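Local coordinates for protein elongation factor G (Thermus thermophilus, PDB 2DY1) that binds GTP together with a magnesium ion and, as in other elongation factors of this family, probably acts as a GTPase in the translocation step of protein synthesis, at residues R117-A122 / R129-T134; A109-G114 / R150-P155; L412-Q417 / L423-H428. One frame throughout, in Å; residues are numbered along the deposited sequence.

Contact 1: R117-A122 / R129-T134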
ATOM      1  N   ARG A 117     -11.250  -1.831  -3.553  1.00 17.21           N
ATOM      2  CA  ARG A 117      -9.926  -1.218  -3.642  1.00 19.57           C
ATOM      3  C   ARG A 117      -9.171  -1.681  -4.883  1.00 19.88           C
ATOM      4  O   ARG A 117      -8.576  -0.868  -5.597  1.00 21.27           O
ATOM      5  CB  ARG A 117      -9.062  -1.555  -2.434  1.00 20.42           C
ATOM      6  CG  ARG A 117      -9.528  -1.075  -1.075  1.00 33.32           C
ATOM      7  CD  ARG A 117      -8.351  -1.255  -0.137  1.00 38.22           C
ATOM      8  NE  ARG A 117      -8.689  -1.552   1.250  1.00 48.56           N
ATOM      9  CZ  ARG A 117      -8.708  -2.740   1.833  1.00 48.33           C
ATOM     10  NH1 ARG A 117      -8.418  -3.802   1.130  1.00 38.62           N
ATOM     11  NH2 ARG A 117      -9.006  -2.838   3.119  1.00 56.81           N
ATOM     12  N   ALA A 118      -9.165  -2.988  -5.128  1.00 16.28           N
ATOM     13  CA  ALA A 118      -8.451  -3.508  -6.292  1.00 15.79           C
ATOM     14  C   ALA A 118      -9.134  -3.033  -7.573  1.00 18.54           C
ATOM     15  O   ALA A 118      -8.465  -2.684  -8.544  1.00 16.90           O
ATOM     16  CB  ALA A 118      -8.403  -5.031  -6.244  1.00 20.45           C
ATOM     17  N   TRP A 119     -10.468  -3.040  -7.577  1.00 16.30           N
ATOM     18  CA  TRP A 119     -11.239  -2.601  -8.741  1.00 16.59           C
ATOM     19  C   TRP A 119     -10.892  -1.155  -9.115  1.00 15.53           C
ATOM     20  O   TRP A 119     -10.680  -0.833 -10.284  1.00 16.81           O
ATOM     21  CB  TRP A 119     -12.732  -2.704  -8.428  1.00 15.37           C
ATOM     22  CG  TRP A 119     -13.625  -2.515  -9.622  1.00 14.37           C
ATOM     23  CD1 TRP A 119     -14.173  -1.345 -10.074  1.00 17.37           C
ATOM     24  CD2 TRP A 119     -14.072  -3.537 -10.504  1.00 14.64           C
ATOM     25  NE1 TRP A 119     -14.937  -1.584 -11.190  1.00 19.19           N
ATOM     26  CE2 TRP A 119     -14.891  -2.923 -11.479  1.00 18.90           C
ATOM     27  CE3 TRP A 119     -13.863  -4.920 -10.568  1.00 14.72           C
ATOM     28  CZ2 TRP A 119     -15.500  -3.649 -12.507  1.00 17.84           C
ATOM     29  CZ3 TRP A 119     -14.466  -5.644 -11.589  1.00 15.81           C
ATOM     30  CH2 TRP A 119     -15.276  -5.002 -12.548  1.00 16.72           C
ATOM     31  N   THR A 120     -10.825  -0.294  -8.106  1.00 17.49           N
ATOM     32  CA  THR A 120     -10.522   1.119  -8.316  1.00 17.52           C
ATOM     33  C   THR A 120      -9.113   1.327  -8.875  1.00 14.98           C
ATOM     34  O   THR A 120      -8.913   2.137  -9.777  1.00 16.81           O
ATOM     35  CB  THR A 120     -10.664   1.902  -6.996  1.00 22.30           C
ATOM     36  OG1 THR A 120     -12.031   1.868  -6.576  1.00 28.45           O
ATOM     37  CG2 THR A 120     -10.238   3.351  -7.184  1.00 31.45           C
ATOM     38  N   VAL A 121      -8.144   0.602  -8.328  1.00 12.70           N
ATOM     39  CA  VAL A 121      -6.767   0.725  -8.816  1.00 12.88           C
ATOM     40  C   VAL A 121      -6.729   0.277 -10.273  1.00 15.74           C
ATOM     41  O   VAL A 121      -6.120   0.941 -11.127  1.00 14.15           O
ATOM     42  CB  VAL A 121      -5.808  -0.138  -7.975  1.00 16.71           C
ATOM     43  CG1 VAL A 121      -4.393  -0.125  -8.588  1.00 19.74           C
ATOM     44  CG2 VAL A 121      -5.778   0.410  -6.552  1.00 21.17           C
ATOM     45  N   ALA A 122      -7.409  -0.832 -10.575  1.00 13.80           N
ATOM     46  CA  ALA A 122      -7.427  -1.326 -11.942  1.00 12.71           C
ATOM     47  C   ALA A 122      -8.030  -0.275 -12.870  1.00 16.75           C
ATOM     48  O   ALA A 122      -7.525  -0.040 -13.966  1.00 14.18           O
ATOM     49  CB  ALA A 122      -8.239  -2.636 -12.029  1.00 12.14           C
ATOM     50  N   ARG A 129     -11.404  -5.480 -16.830  1.00 13.22           N
ATOM     51  CA  ARG A 129     -11.671  -6.282 -15.644  1.00 13.59           C
ATOM     52  C   ARG A 129     -12.648  -7.405 -15.964  1.00 14.92           C
ATOM     53  O   ARG A 129     -13.573  -7.237 -16.768  1.00 13.19           O
ATOM     54  CB  ARG A 129     -12.274  -5.422 -14.526  1.00 12.50           C
ATOM     55  CG  ARG A 129     -11.258  -4.666 -13.657  1.00 13.43           C
ATOM     56  CD  ARG A 129     -11.768  -3.259 -13.386  1.00 14.79           C
ATOM     57  NE  ARG A 129     -11.631  -2.486 -14.625  1.00 17.95           N
ATOM     58  CZ  ARG A 129     -12.375  -1.436 -14.940  1.00 22.21           C
ATOM     59  NH1 ARG A 129     -13.325  -1.013 -14.110  1.00 22.43           N
ATOM     60  NH2 ARG A 129     -12.173  -0.818 -16.097  1.00 23.06           N
ATOM     61  N   MET A 130     -12.404  -8.566 -15.366  1.00 11.22           N
ATOM     62  CA  MET A 130     -13.273  -9.741 -15.495  1.00 11.02           C
ATOM     63  C   MET A 130     -13.460 -10.184 -14.045  1.00 14.42           C
ATOM     64  O   MET A 130     -12.575  -9.973 -13.229  1.00 14.60           O
ATOM     65  CB  MET A 130     -12.570 -10.845 -16.311  1.00 16.07           C
ATOM     66  CG  MET A 130     -13.105 -12.251 -16.170  1.00 27.07           C
ATOM     67  SD  MET A 130     -12.020 -13.393 -17.119  1.00 25.91           S
ATOM     68  CE  MET A 130     -12.468 -12.846 -18.747  1.00 25.82           C
ATOM     69  N   VAL A 131     -14.620 -10.746 -13.720  1.00 10.64           N
ATOM     70  CA  VAL A 131     -14.899 -11.219 -12.361  1.00 11.16           C
ATOM     71  C   VAL A 131     -14.975 -12.726 -12.378  1.00  9.50           C
ATOM     72  O   VAL A 131     -15.507 -13.303 -13.325  1.00 12.48           O
ATOM     73  CB  VAL A 131     -16.294 -10.725 -11.882  1.00 10.47           C
ATOM     74  CG1 VAL A 131     -16.690 -11.392 -10.555  1.00 10.88           C
ATOM     75  CG2 VAL A 131     -16.284  -9.207 -11.719  1.00 14.49           C
ATOM     76  N   VAL A 132     -14.436 -13.375 -11.346  1.00  7.66           N
ATOM     77  CA  VAL A 132     -14.596 -14.824 -11.226  1.00  9.73           C
ATOM     78  C   VAL A 132     -15.249 -15.060  -9.864  1.00  9.45           C
ATOM     79  O   VAL A 132     -14.751 -14.618  -8.831  1.00 10.48           O
ATOM     80  CB  VAL A 132     -13.251 -15.634 -11.386  1.00 10.65           C
ATOM     81  CG1 VAL A 132     -12.184 -15.168 -10.421  1.00 10.50           C
ATOM     82  CG2 VAL A 132     -13.540 -17.128 -11.206  1.00 11.22           C
ATOM     83  N   VAL A 133     -16.403 -15.721  -9.883  1.00  8.35           N
ATOM     84  CA  VAL A 133     -17.150 -15.994  -8.656  1.00  8.68           C
ATOM     85  C   VAL A 133     -16.766 -17.348  -8.110  1.00  8.64           C
ATOM     86  O   VAL A 133     -16.938 -18.389  -8.764  1.00  9.34           O
ATOM     87  CB  VAL A 133     -18.661 -15.958  -8.929  1.00 10.26           C
ATOM     88  CG1 VAL A 133     -19.417 -16.327  -7.639  1.00 12.47           C
ATOM     89  CG2 VAL A 133     -19.058 -14.566  -9.419  1.00 11.24           C
ATOM     90  N   THR A 134     -16.232 -17.307  -6.893  1.00  9.90           N
ATOM     91  CA  THR A 134     -15.769 -18.498  -6.184  1.00  9.45           C
ATOM     92  C   THR A 134     -16.692 -18.864  -5.030  1.00 10.33           C
ATOM     93  O   THR A 134     -17.618 -18.135  -4.711  1.00 12.15           O
ATOM     94  CB  THR A 134     -14.411 -18.227  -5.556  1.00 11.22           C
ATOM     95  OG1 THR A 134     -14.547 -17.116  -4.649  1.00 13.44           O
ATOM     96  CG2 THR A 134     -13.375 -17.895  -6.648  1.00 12.32           C
TER

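Contact 2: A109-G114 / R150-P155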
ATOM      1  N   ALA A 109     -19.910 -13.624   0.174  1.00 23.73           N
ATOM      2  CA  ALA A 109     -19.772 -12.235   0.578  1.00 21.33           C
ATOM      3  C   ALA A 109     -20.071 -11.144  -0.425  1.00 25.85           C
ATOM      4  O   ALA A 109     -20.399 -10.026  -0.031  1.00 26.02           O
ATOM      5  CB  ALA A 109     -18.371 -12.029   1.146  1.00 28.26           C
ATOM      6  N   GLY A 110     -19.938 -11.433  -1.712  1.00 17.52           N
ATOM      7  CA  GLY A 110     -20.193 -10.405  -2.704  1.00 18.83           C
ATOM      8  C   GLY A 110     -19.028  -9.431  -2.733  1.00 20.00           C
ATOM      9  O   GLY A 110     -17.930  -9.759  -2.275  1.00 17.67           O
ATOM     10  N   VAL A 111     -19.255  -8.243  -3.277  1.00 18.61           N
ATOM     11  CA  VAL A 111     -18.210  -7.225  -3.340  1.00 18.89           C
ATOM     12  C   VAL A 111     -17.888  -6.726  -1.928  1.00 20.93           C
ATOM     13  O   VAL A 111     -18.773  -6.267  -1.201  1.00 20.19           O
ATOM     14  CB  VAL A 111     -18.660  -6.040  -4.225  1.00 23.81           C
ATOM     15  CG1 VAL A 111     -17.601  -4.935  -4.218  1.00 20.97           C
ATOM     16  CG2 VAL A 111     -18.914  -6.536  -5.639  1.00 25.84           C
ATOM     17  N   GLN A 112     -16.621  -6.838  -1.540  1.00 17.02           N
ATOM     18  CA  GLN A 112     -16.179  -6.393  -0.227  1.00 14.95           C
ATOM     19  C   GLN A 112     -15.260  -5.190  -0.386  1.00 17.95           C
ATOM     20  O   GLN A 112     -14.944  -4.786  -1.505  1.00 18.00           O
ATOM     21  CB  GLN A 112     -15.471  -7.543   0.499  1.00 16.52           C
ATOM     22  CG  GLN A 112     -16.411  -8.718   0.802  1.00 19.27           C
ATOM     23  CD  GLN A 112     -15.694  -9.977   1.243  1.00 26.96           C
ATOM     24  OE1 GLN A 112     -15.183 -10.748   0.417  1.00 24.00           O
ATOM     25  NE2 GLN A 112     -15.643 -10.195   2.550  1.00 22.26           N
ATOM     26  N   VAL A 113     -14.850  -4.595   0.728  1.00 22.71           N
ATOM     27  CA  VAL A 113     -13.988  -3.429   0.649  1.00 24.65           C
ATOM     28  C   VAL A 113     -12.718  -3.719  -0.144  1.00 21.85           C
ATOM     29  O   VAL A 113     -12.300  -2.900  -0.963  1.00 22.15           O
ATOM     30  CB  VAL A 113     -13.625  -2.914   2.051  1.00 31.23           C
ATOM     31  CG1 VAL A 113     -12.636  -1.762   1.947  1.00 34.68           C
ATOM     32  CG2 VAL A 113     -14.892  -2.434   2.749  1.00 32.92           C
ATOM     33  N   GLY A 114     -12.127  -4.891   0.075  1.00 20.06           N
ATOM     34  CA  GLY A 114     -10.909  -5.240  -0.645  1.00 17.15           C
ATOM     35  C   GLY A 114     -11.128  -5.416  -2.136  1.00 19.17           C
ATOM     36  O   GLY A 114     -10.206  -5.233  -2.943  1.00 20.74           O
ATOM     37  N   ARG A 150     -24.050  -5.888 -10.816  1.00 17.09           N
ATOM     38  CA  ARG A 150     -24.493  -4.876 -11.774  1.00 18.40           C
ATOM     39  C   ARG A 150     -24.688  -3.528 -11.068  1.00 21.38           C
ATOM     40  O   ARG A 150     -24.302  -2.473 -11.588  1.00 21.97           O
ATOM     41  CB  ARG A 150     -25.793  -5.322 -12.445  1.00 17.65           C
ATOM     42  CG  ARG A 150     -26.245  -4.379 -13.563  1.00 29.09           C
ATOM     43  CD  ARG A 150     -27.426  -4.965 -14.338  1.00 27.70           C
ATOM     44  NE  ARG A 150     -27.079  -6.188 -15.062  1.00 41.55           N
ATOM     45  CZ  ARG A 150     -26.210  -6.249 -16.068  1.00 44.52           C
ATOM     46  NH1 ARG A 150     -25.580  -5.154 -16.485  1.00 48.93           N
ATOM     47  NH2 ARG A 150     -25.972  -7.408 -16.668  1.00 42.26           N
ATOM     48  N   SER A 151     -25.275  -3.570  -9.876  1.00 20.49           N
ATOM     49  CA  SER A 151     -25.526  -2.356  -9.105  1.00 20.20           C
ATOM     50  C   SER A 151     -24.250  -1.647  -8.681  1.00 25.15           C
ATOM     51  O   SER A 151     -24.187  -0.420  -8.659  1.00 25.41           O
ATOM     52  CB  SER A 151     -26.324  -2.679  -7.834  1.00 23.75           C
ATOM     53  OG  SER A 151     -27.624  -3.146  -8.138  1.00 38.04           O
ATOM     54  N   THR A 152     -23.238  -2.431  -8.338  1.00 20.55           N
ATOM     55  CA  THR A 152     -21.978  -1.897  -7.844  1.00 24.22           C
ATOM     56  C   THR A 152     -20.892  -1.634  -8.877  1.00 24.36           C
ATOM     57  O   THR A 152     -20.192  -0.618  -8.802  1.00 25.89           O
ATOM     58  CB  THR A 152     -21.411  -2.839  -6.766  1.00 25.60           C
ATOM     59  OG1 THR A 152     -22.355  -2.945  -5.696  1.00 30.05           O
ATOM     60  CG2 THR A 152     -20.101  -2.311  -6.214  1.00 33.71           C
ATOM     61  N   LEU A 153     -20.741  -2.542  -9.832  1.00 21.62           N
ATOM     62  CA  LEU A 153     -19.696  -2.414 -10.848  1.00 20.89           C
ATOM     63  C   LEU A 153     -20.158  -1.903 -12.212  1.00 22.13           C
ATOM     64  O   LEU A 153     -19.354  -1.391 -12.999  1.00 25.58           O
ATOM     65  CB  LEU A 153     -18.995  -3.763 -11.017  1.00 21.32           C
ATOM     66  CG  LEU A 153     -18.564  -4.392  -9.688  1.00 23.64           C
ATOM     67  CD1 LEU A 153     -17.913  -5.745  -9.953  1.00 27.22           C
ATOM     68  CD2 LEU A 153     -17.620  -3.460  -8.950  1.00 22.89           C
ATOM     69  N   GLY A 154     -21.436  -2.062 -12.521  1.00 21.45           N
ATOM     70  CA  GLY A 154     -21.905  -1.566 -13.797  1.00 18.90           C
ATOM     71  C   GLY A 154     -22.167  -2.582 -14.887  1.00 21.47           C
ATOM     72  O   GLY A 154     -22.882  -3.566 -14.668  1.00 22.77           O
ATOM     73  N   PRO A 155     -21.582  -2.375 -16.080  1.00 18.31           N
ATOM     74  CA  PRO A 155     -21.765  -3.256 -17.226  1.00 16.62           C
ATOM     75  C   PRO A 155     -21.175  -4.662 -17.176  1.00 16.23           C
ATOM     76  O   PRO A 155     -20.346  -5.029 -18.000  1.00 15.13           O
ATOM     77  CB  PRO A 155     -21.239  -2.417 -18.392  1.00 22.47           C
ATOM     78  CG  PRO A 155     -20.136  -1.644 -17.759  1.00 18.05           C
ATOM     79  CD  PRO A 155     -20.676  -1.256 -16.408  1.00 18.57           C
TER

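Contact 3: L412-Q417 / L423-H428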
ATOM      1  N   LEU A 412       7.095   0.063   3.096  1.00 12.04           N
ATOM      2  CA  LEU A 412       7.438   0.401   4.475  1.00 11.12           C
ATOM      3  C   LEU A 412       8.277   1.690   4.376  1.00 15.20           C
ATOM      4  O   LEU A 412       8.861   1.964   3.324  1.00 17.32           O
ATOM      5  CB  LEU A 412       8.339  -0.680   5.103  1.00 11.69           C
ATOM      6  CG  LEU A 412       7.675  -2.030   5.390  1.00 11.33           C
ATOM      7  CD1 LEU A 412       8.744  -3.102   5.585  1.00 14.81           C
ATOM      8  CD2 LEU A 412       6.795  -1.893   6.634  1.00 14.71           C
ATOM      9  N   LYS A 413       8.335   2.476   5.448  1.00 14.46           N
ATOM     10  CA  LYS A 413       9.179   3.679   5.457  1.00 13.78           C
ATOM     11  C   LYS A 413       9.992   3.611   6.743  1.00 14.28           C
ATOM     12  O   LYS A 413       9.464   3.321   7.797  1.00 15.64           O
ATOM     13  CB  LYS A 413       8.338   4.956   5.436  1.00 21.29           C
ATOM     14  CG  LYS A 413       9.152   6.243   5.360  1.00 26.99           C
ATOM     15  CD  LYS A 413       8.214   7.443   5.354  1.00 31.67           C
ATOM     16  CE  LYS A 413       8.911   8.704   5.817  1.00 39.94           C
ATOM     17  NZ  LYS A 413       7.926   9.642   6.436  1.00 41.46           N
ATOM     18  N   LEU A 414      11.281   3.877   6.648  1.00 13.27           N
ATOM     19  CA  LEU A 414      12.144   3.820   7.815  1.00 17.87           C
ATOM     20  C   LEU A 414      12.660   5.236   8.014  1.00 23.41           C
ATOM     21  O   LEU A 414      13.164   5.833   7.072  1.00 22.57           O
ATOM     22  CB  LEU A 414      13.293   2.863   7.515  1.00 21.19           C
ATOM     23  CG  LEU A 414      14.295   2.505   8.595  1.00 26.96           C
ATOM     24  CD1 LEU A 414      13.594   1.773   9.742  1.00 20.83           C
ATOM     25  CD2 LEU A 414      15.370   1.642   7.960  1.00 25.56           C
ATOM     26  N   GLU A 415      12.509   5.775   9.221  1.00 19.68           N
ATOM     27  CA  GLU A 415      12.968   7.135   9.489  1.00 26.97           C
ATOM     28  C   GLU A 415      13.505   7.340  10.898  1.00 28.26           C
ATOM     29  O   GLU A 415      13.017   6.761  11.861  1.00 23.97           O
ATOM     30  CB  GLU A 415      11.833   8.134   9.274  1.00 33.30           C
ATOM     31  CG  GLU A 415      10.839   8.184  10.429  1.00 42.80           C
ATOM     32  CD  GLU A 415      10.008   9.460  10.451  1.00 53.17           C
ATOM     33  OE1 GLU A 415      10.601  10.563  10.486  1.00 52.78           O
ATOM     34  OE2 GLU A 415       8.761   9.361  10.443  1.00 51.77           O
ATOM     35  N   ARG A 416      14.506   8.203  10.997  1.00 26.18           N
ATOM     36  CA  ARG A 416      15.118   8.555  12.268  1.00 27.96           C
ATOM     37  C   ARG A 416      14.320   9.762  12.740  1.00 30.92           C
ATOM     38  O   ARG A 416      14.407  10.833  12.131  1.00 34.97           O
ATOM     39  CB  ARG A 416      16.563   8.960  12.024  1.00 31.81           C
ATOM     40  CG  ARG A 416      17.370   9.257  13.256  1.00 42.27           C
ATOM     41  CD  ARG A 416      18.182   8.041  13.604  1.00 35.82           C
ATOM     42  NE  ARG A 416      17.672   7.395  14.792  1.00 36.30           N
ATOM     43  CZ  ARG A 416      18.009   6.170  15.165  1.00 23.21           C
ATOM     44  NH1 ARG A 416      18.855   5.462  14.425  1.00 28.62           N
ATOM     45  NH2 ARG A 416      17.513   5.669  16.285  1.00 35.29           N
ATOM     46  N   GLN A 417      13.538   9.598  13.802  1.00 26.04           N
ATOM     47  CA  GLN A 417      12.719  10.695  14.307  1.00 25.38           C
ATOM     48  C   GLN A 417      13.646  11.763  14.897  1.00 34.81           C
ATOM     49  O   GLN A 417      14.133  11.628  16.012  1.00 28.05           O
ATOM     50  CB  GLN A 417      11.746  10.185  15.373  1.00 27.59           C
ATOM     51  CG  GLN A 417      10.364  10.843  15.344  1.00 37.69           C
ATOM     52  CD  GLN A 417      10.417  12.342  15.593  1.00 41.46           C
ATOM     53  OE1 GLN A 417      10.909  12.795  16.625  1.00 35.78           O
ATOM     54  NE2 GLN A 417       9.901  13.117  14.646  1.00 47.23           N
ATOM     55  N   LEU A 423      14.146   5.287  16.045  1.00 16.87           N
ATOM     56  CA  LEU A 423      14.194   4.767  14.683  1.00 16.61           C
ATOM     57  C   LEU A 423      12.777   4.231  14.460  1.00 18.61           C
ATOM     58  O   LEU A 423      12.357   3.267  15.104  1.00 18.45           O
ATOM     59  CB  LEU A 423      15.213   3.633  14.568  1.00 17.35           C
ATOM     60  CG  LEU A 423      15.255   2.948  13.202  1.00 21.27           C
ATOM     61  CD1 LEU A 423      15.652   3.967  12.129  1.00 20.86           C
ATOM     62  CD2 LEU A 423      16.219   1.796  13.231  1.00 21.19           C
ATOM     63  N   LEU A 424      12.038   4.847  13.546  1.00 15.68           N
ATOM     64  CA  LEU A 424      10.663   4.430  13.323  1.00 14.57           C
ATOM     65  C   LEU A 424      10.489   3.655  12.048  1.00 17.69           C
ATOM     66  O   LEU A 424      11.139   3.936  11.046  1.00 15.03           O
ATOM     67  CB  LEU A 424       9.736   5.641  13.263  1.00 17.03           C
ATOM     68  CG  LEU A 424       9.709   6.597  14.460  1.00 16.96           C
ATOM     69  CD1 LEU A 424       8.685   7.678  14.185  1.00 23.21           C
ATOM     70  CD2 LEU A 424       9.367   5.826  15.753  1.00 19.37           C
ATOM     71  N   LEU A 425       9.614   2.657  12.113  1.00 14.08           N
ATOM     72  CA  LEU A 425       9.248   1.863  10.944  1.00 12.79           C
ATOM     73  C   LEU A 425       7.762   2.156  10.738  1.00 16.21           C
ATOM     74  O   LEU A 425       6.958   2.037  11.661  1.00 13.38           O
ATOM     75  CB  LEU A 425       9.442   0.372  11.185  1.00 12.39           C
ATOM     76  CG  LEU A 425       9.115  -0.501   9.949  1.00 13.99           C
ATOM     77  CD1 LEU A 425      10.086  -0.212   8.810  1.00 15.99           C
ATOM     78  CD2 LEU A 425       9.203  -1.966  10.342  1.00 14.97           C
ATOM     79  N   TRP A 426       7.403   2.596   9.541  1.00 12.64           N
ATOM     80  CA  TRP A 426       6.015   2.899   9.218  1.00 13.43           C
ATOM     81  C   TRP A 426       5.476   1.852   8.270  1.00 13.33           C
ATOM     82  O   TRP A 426       6.115   1.545   7.260  1.00 15.05           O
ATOM     83  CB  TRP A 426       5.907   4.232   8.515  1.00 17.71           C
ATOM     84  CG  TRP A 426       6.246   5.403   9.338  1.00 20.74           C
ATOM     85  CD1 TRP A 426       7.489   5.921   9.573  1.00 18.34           C
ATOM     86  CD2 TRP A 426       5.311   6.279   9.958  1.00 19.40           C
ATOM     87  NE1 TRP A 426       7.377   7.084  10.296  1.00 26.10           N
ATOM     88  CE2 TRP A 426       6.051   7.328  10.546  1.00 26.98           C
ATOM     89  CE3 TRP A 426       3.915   6.282  10.072  1.00 19.48           C
ATOM     90  CZ2 TRP A 426       5.440   8.378  11.240  1.00 28.75           C
ATOM     91  CZ3 TRP A 426       3.304   7.324  10.757  1.00 29.58           C
ATOM     92  CH2 TRP A 426       4.069   8.361  11.334  1.00 32.11           C
ATOM     93  N   GLY A 427       4.297   1.323   8.582  1.00 10.76           N
ATOM     94  CA  GLY A 427       3.689   0.303   7.746  1.00 10.84           C
ATOM     95  C   GLY A 427       2.229   0.599   7.464  1.00 14.21           C
ATOM     96  O   GLY A 427       1.705   1.643   7.878  1.00 14.25           O
ATOM     97  N   HIS A 428       1.562  -0.341   6.801  1.00 10.26           N
ATOM     98  CA  HIS A 428       0.172  -0.145   6.413  1.00 12.46           C
ATOM     99  C   HIS A 428      -0.863  -0.814   7.276  1.00 16.18           C
ATOM    100  O   HIS A 428      -2.050  -0.802   6.943  1.00 17.90           O
ATOM    101  CB  HIS A 428       0.001  -0.568   4.944  1.00 12.03           C
ATOM    102  CG  HIS A 428       0.619   0.405   3.981  1.00 12.49           C
ATOM    103  ND1 HIS A 428       1.922   0.313   3.535  1.00 15.64           N
ATOM    104  CD2 HIS A 428       0.110   1.528   3.426  1.00 11.73           C
ATOM    105  CE1 HIS A 428       2.182   1.338   2.738  1.00 11.28           C
ATOM    106  NE2 HIS A 428       1.098   2.087   2.656  1.00 15.96           N
TER

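Contact 1: R117-A122 / R129-T134
W119 and R129 meet because the indole swings out with CG anti to the backbone N (chi1 -170°), while the arginine chain, bent at chi2 and again at chi3, folds across it. The two side chains cross at about a right angle. R129 CD sits 3.6 Å from the centroid of the W119 six-membered ring and only 9° off the ring normal, a CH-pi contact over the face. The guanidinium lies farther out, its CZ 4.9 Å from the centroid of the W119 five-membered ring and displaced from the ring normal, an off-centre cation-pi contact. With the two planes 69° apart, W119 NE1 comes to the guanidinium edge; it is 3.4 Å from R129 NH1, but both are donors and no bond joins them. A122 CB packs on R129 CD at 3.8 Å, and V131 CG2 touches W119 CZ3 at 4.0 Å. Helix 113-124 is thereby packed on strand 129-134 within a beta-alpha-beta unit that starts from strand 100-106. Outside the segments, R129 NE donates to L127 O and NH1 forms a salt bridge with E123. The buried arginine thus spends its methylenes on the indole face and its nitrogens on oxygen acceptors, and the E123 carboxylate probably offsets its charge.

Contact 2: A109-G114 / R150-P155
V111 and T152 reach toward each other tip to tip, V111 CG1 lying 4.1 Å from T152 CG2. The other valine branch, V111 CG2, makes a looser apolar contact with L153 CD1 at 4.5 Å. These two methyl contacts account for the small interface of 99 Å², which is purely apolar across the two segments. The torsions explain the pairing: V111 CG1 and T152 CG2 are each anti to their own backbone N (chi1 176° for the valine), and in T152 this puts OG1 beside the backbone N, where it makes a weak hydrogen bond to D148 O one helical turn back. In the next shell, E116 touches both V111 and T152, while L153 also packs on W119, so helix 113-124 backs the contact. V111 lies in the loop just before that helix. Q112, at the N-cap position, donates its backbone N to T115 OG1, and G114 N is hydrogen-bonded to H17 ND1. On the other segment, helix 142-153 gives way at G154, the first residue beyond it, whose phi of 105° and psi of -128° would jam a CB against the preceding carbonyl O. The pair therefore joins the loop before helix 113-124 to the C-terminal end of helix 142-153, two helices of the alpha/beta P-loop GTPase fold.

Contact 3: L412-Q417 / L423-H428
W426 and E415 cross on one face of a beta hairpin, with the carboxylate and indole planes 30° apart. E415 OE2 accepts from W426 NE1 at 2.7 Å through its anti lone pair, the N-H...O angle being 141° and the oxygen somewhat out of the ring plane. E415 CG stands between the backbone N and the carbonyl carbon (chi1 78°), and from there the extended chain carries the carboxylate to the indole. K413 runs out on the same face; its NZ lies over the five-membered ring of W426, 5.0 Å from the centroid, a distant cation-pi contact. With W426 replaced by an alanine, E415 OE2 is likely to lose this donor and the K413 ammonium its aromatic surface. L424 lies alongside E415, and its CD1 also meets Q417 CG at 3.8 Å. On the face bearing L414, L423, L425 and R416, L414 CD1 packs on L423 CD1 at 3.8 Å, and the R416 guanidinium lays one face on L423 CB while its NH2 donates to G421 O. Between the faces, K413 with W426 and E415 with L424 form hydrogen-bonded antiparallel pairs, each closed by two backbone bonds; the straightest, L424 N to E415 O, spans 2.7 Å. Strand 413-416 is an outer strand of this four-stranded sheet of domain III, and strand 423-427 also pairs with strand 383-389. L412, L414 and L425 thus pack against helices 392-408 and 430-442, whereas E415, K413 and W426 gather as a polar cluster whose opposite charges probably steady one another.

Overall arrangement
Contacts 1 and 2 belong to the GTP-binding domain, with centres about 9 Å apart, and share helix 113-124. They touch directly: L153 CD2 lies 3.8 Å from W119 CE2, and L153 CD1 is 4.2 Å from V131 CG2, so one leucine carries the packing between them. The V131 side chain is about 13 Å from bound GTP and about 9 Å from that of S20, a GTP-binding residue, while the V111 side chain is about 10 Å from that of S20. Contact 3, in domain III, is separate, its centre about 31 Å from that of contact 1 and about 34 Å from that of contact 2; the nearest atoms stay about 8 and 12 Å away, respectively.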